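Transketolase (Campylobacter jejuni, PDB 3L84) belongs to the transketolase family of thiamine diphosphate-dependent enzymes, with two cofactor-binding-type domains and a C-terminal domain in each chain of a dimer. Local coordinates at residues T54-D59 with Y404-P409. Numbering follows the deposited sequence.
Sequences TWLNRD and YGIFLP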
loop_
_atom_site.group_PDB
_atom_site.type_symbol
_atom_site.label_atom_id
_atom_site.label_comp_id
_atom_site.label_asym_id
_atom_site.label_seq_id
_atom_site.Cartn_x
_atom_site.Cartn_y
_atom_site.Cartn_z
ATOM N N THR A 54 7.499 -26.112 16.397
ATOM C CA THR A 54 8.689 -25.616 15.721
ATOM C C THR A 54 9.430 -26.668 14.892
ATOM O O THR A 54 10.466 -26.366 14.338
ATOM C CB THR A 54 9.710 -24.981 16.735
ATOM O OG1 THR A 54 10.412 -25.972 17.480
ATOM C CG2 THR A 54 9.006 -23.973 17.702
ATOM N N TRP A 55 8.909 -27.886 14.792
ATOM C CA TRP A 55 9.549 -28.940 14.008
ATOM C C TRP A 55 9.772 -28.419 12.592
ATOM O O TRP A 55 8.831 -28.074 11.889
ATOM C CB TRP A 55 8.675 -30.186 13.997
ATOM C CG TRP A 55 9.163 -31.264 13.061
ATOM C CD1 TRP A 55 10.469 -31.556 12.699
ATOM C CD2 TRP A 55 8.324 -32.158 12.315
ATOM N NE1 TRP A 55 10.450 -32.580 11.788
ATOM C CE2 TRP A 55 9.161 -32.953 11.523
ATOM C CE3 TRP A 55 6.943 -32.346 12.253
ATOM C CZ2 TRP A 55 8.675 -33.942 10.667
ATOM C CZ3 TRP A 55 6.446 -33.318 11.409
ATOM C CH2 TRP A 55 7.329 -34.119 10.619
ATOM N N LEU A 56 11.030 -28.372 12.178
ATOM C CA LEU A 56 11.384 -27.641 10.951
ATOM C C LEU A 56 10.735 -28.201 9.692
ATOM O O LEU A 56 10.486 -27.447 8.760
ATOM C CB LEU A 56 12.903 -27.646 10.778
ATOM C CG LEU A 56 13.457 -26.730 9.710
ATOM C CD1 LEU A 56 13.217 -25.254 10.031
ATOM C CD2 LEU A 56 14.960 -26.979 9.597
ATOM N N ASN A 57 10.510 -29.510 9.640
ATOM C CA ASN A 57 9.985 -30.158 8.445
ATOM C C ASN A 57 8.486 -30.449 8.530
ATOM O O ASN A 57 7.990 -31.264 7.768
ATOM C CB ASN A 57 10.785 -31.419 8.069
ATOM C CG ASN A 57 10.520 -31.878 6.635
ATOM O OD1 ASN A 57 10.454 -31.081 5.725
ATOM N ND2 ASN A 57 10.354 -33.195 6.437
ATOM N N ARG A 58 7.794 -29.797 9.439
ATOM C CA ARG A 58 6.337 -29.873 9.478
ATOM C C ARG A 58 5.707 -29.287 8.215
ATOM O O ARG A 58 6.239 -28.353 7.613
ATOM C CB ARG A 58 5.789 -29.122 10.685
ATOM C CG ARG A 58 5.935 -27.630 10.607
ATOM C CD ARG A 58 5.663 -26.971 11.930
ATOM N NE ARG A 58 5.677 -25.508 11.843
ATOM C CZ ARG A 58 6.779 -24.802 12.011
ATOM N NH1 ARG A 58 7.955 -25.370 12.185
ATOM N NH2 ARG A 58 6.744 -23.484 11.994
ATOM N N ASP A 59 4.550 -29.797 7.817
ATOM C CA ASP A 59 3.737 -29.056 6.864
ATOM C C ASP A 59 3.334 -27.713 7.484
ATOM O O ASP A 59 3.078 -27.632 8.685
ATOM C CB ASP A 59 2.467 -29.804 6.512
ATOM C CG ASP A 59 2.695 -31.049 5.702
ATOM O OD1 ASP A 59 3.769 -31.242 5.069
ATOM O OD2 ASP A 59 1.782 -31.913 5.684
ATOM N N TYR A 404 10.067 -18.983 8.843
ATOM C CA TYR A 404 10.296 -20.382 8.470
ATOM C C TYR A 404 11.109 -21.145 9.499
ATOM O O TYR A 404 10.791 -22.294 9.807
ATOM C CB TYR A 404 10.956 -20.450 7.073
ATOM C CG TYR A 404 11.053 -21.847 6.540
ATOM C CD1 TYR A 404 9.987 -22.439 5.914
ATOM C CD2 TYR A 404 12.188 -22.612 6.729
ATOM C CE1 TYR A 404 10.029 -23.709 5.488
ATOM C CE2 TYR A 404 12.264 -23.892 6.293
ATOM C CZ TYR A 404 11.172 -24.466 5.655
ATOM O OH TYR A 404 11.238 -25.785 5.237
ATOM N N GLY A 405 12.193 -20.557 9.983
ATOM C CA GLY A 405 12.955 -21.092 11.096
ATOM C C GLY A 405 14.454 -20.875 10.990
ATOM O O GLY A 405 15.141 -21.004 11.997
ATOM N N ILE A 406 14.977 -20.633 9.799
ATOM C CA ILE A 406 16.419 -20.593 9.557
ATOM C C ILE A 406 16.906 -19.371 8.744
ATOM O O ILE A 406 18.133 -19.297 8.458
ATOM C CB ILE A 406 16.900 -21.887 8.865
ATOM C CG1 ILE A 406 16.158 -22.114 7.538
ATOM C CG2 ILE A 406 16.793 -23.080 9.825
ATOM C CD1 ILE A 406 16.818 -23.175 6.617
ATOM N N PHE A 407 16.032 -18.429 8.430
ATOM C CA PHE A 407 16.375 -17.330 7.519
ATOM C C PHE A 407 16.271 -15.958 8.153
ATOM O O PHE A 407 15.467 -15.722 9.066
ATOM C CB PHE A 407 15.503 -17.349 6.266
ATOM C CG PHE A 407 15.629 -18.599 5.444
ATOM C CD1 PHE A 407 16.826 -18.927 4.848
ATOM C CD2 PHE A 407 14.575 -19.471 5.326
ATOM C CE1 PHE A 407 16.951 -20.080 4.094
ATOM C CE2 PHE A 407 14.683 -20.639 4.575
ATOM C CZ PHE A 407 15.914 -20.933 3.978
ATOM N N LEU A 408 17.121 -15.069 7.649
ATOM C CA LEU A 408 17.198 -13.645 8.009
ATOM C C LEU A 408 17.017 -12.862 6.701
ATOM O O LEU A 408 18.023 -12.647 5.989
ATOM C CB LEU A 408 18.553 -13.356 8.639
ATOM C CG LEU A 408 18.757 -14.013 9.996
ATOM C CD1 LEU A 408 20.235 -14.107 10.333
ATOM C CD2 LEU A 408 18.005 -13.278 11.062
ATOM N N PRO A 409 15.786 -12.488 6.364
ATOM C CA PRO A 409 15.531 -11.912 5.049
ATOM C C PRO A 409 15.554 -10.395 5.029
ATOM O O PRO A 409 15.240 -9.727 6.021
ATOM C CB PRO A 409 14.130 -12.393 4.735
ATOM C CG PRO A 409 13.463 -12.334 6.075
ATOM C CD PRO A 409 14.526 -12.796 7.051
HETATM O O HOH W 1 10.005 -23.306 12.266
#
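The Tyr404 ring meets Leu56 obliquely, with Tyr404 CE2 4.1 Å from Leu56 CD1. The two side chains cross at about a right angle. Arg60 makes a cation-pi contact with Tyr404, and alanines of helix 118-137 also pack against it. The guanidinium of Arg58 is used at its edge, with the Trp55 carbonyl and a water close to its plane. One face of the Trp55 ring is covered by the backbone at Asn57 and Arg58.

With CG anti to the backbone N (chi1 -169°), Leu56 reaches across with one methyl, CD1. Leu56 CD1 also lies 3.8 Å from Tyr404 O and 4.2 Å from Ile406 CG2. Leu317 of helix 314-321 touches both Leu56 and Ile406.

The contact joins the thiamine diphosphate binding domain to the pyrimidine binding domain. Residues 54-59 end the loop before edge strand 60-63 of the first domain's parallel sheet, with a type I turn from Trp55 to Arg58. Residues 404-409 lead from helix 391-404 into strand 408-414 of the second domain's sheet. Gly405 is the first to leave helical angles, with a positive phi that suits glycine; Gly405 CA is 4.3 Å from Leu56 CD1.

No direct hydrogen bond joins the segments; a water links them. It accepts from Arg58 NH1 at 2.9 Å and donates to Tyr404 O at 2.8 Å. Arg58 NH1 also donates to Trp55 O (2.9 Å, 157° at the hydrogen), from above the carbonyl plane. Arg58 N reaches that oxygen from the opposite face. Glu110 forms a salt bridge with Arg58 NE, and the Tyr404 hydroxyl is hydrogen-bonded to His144.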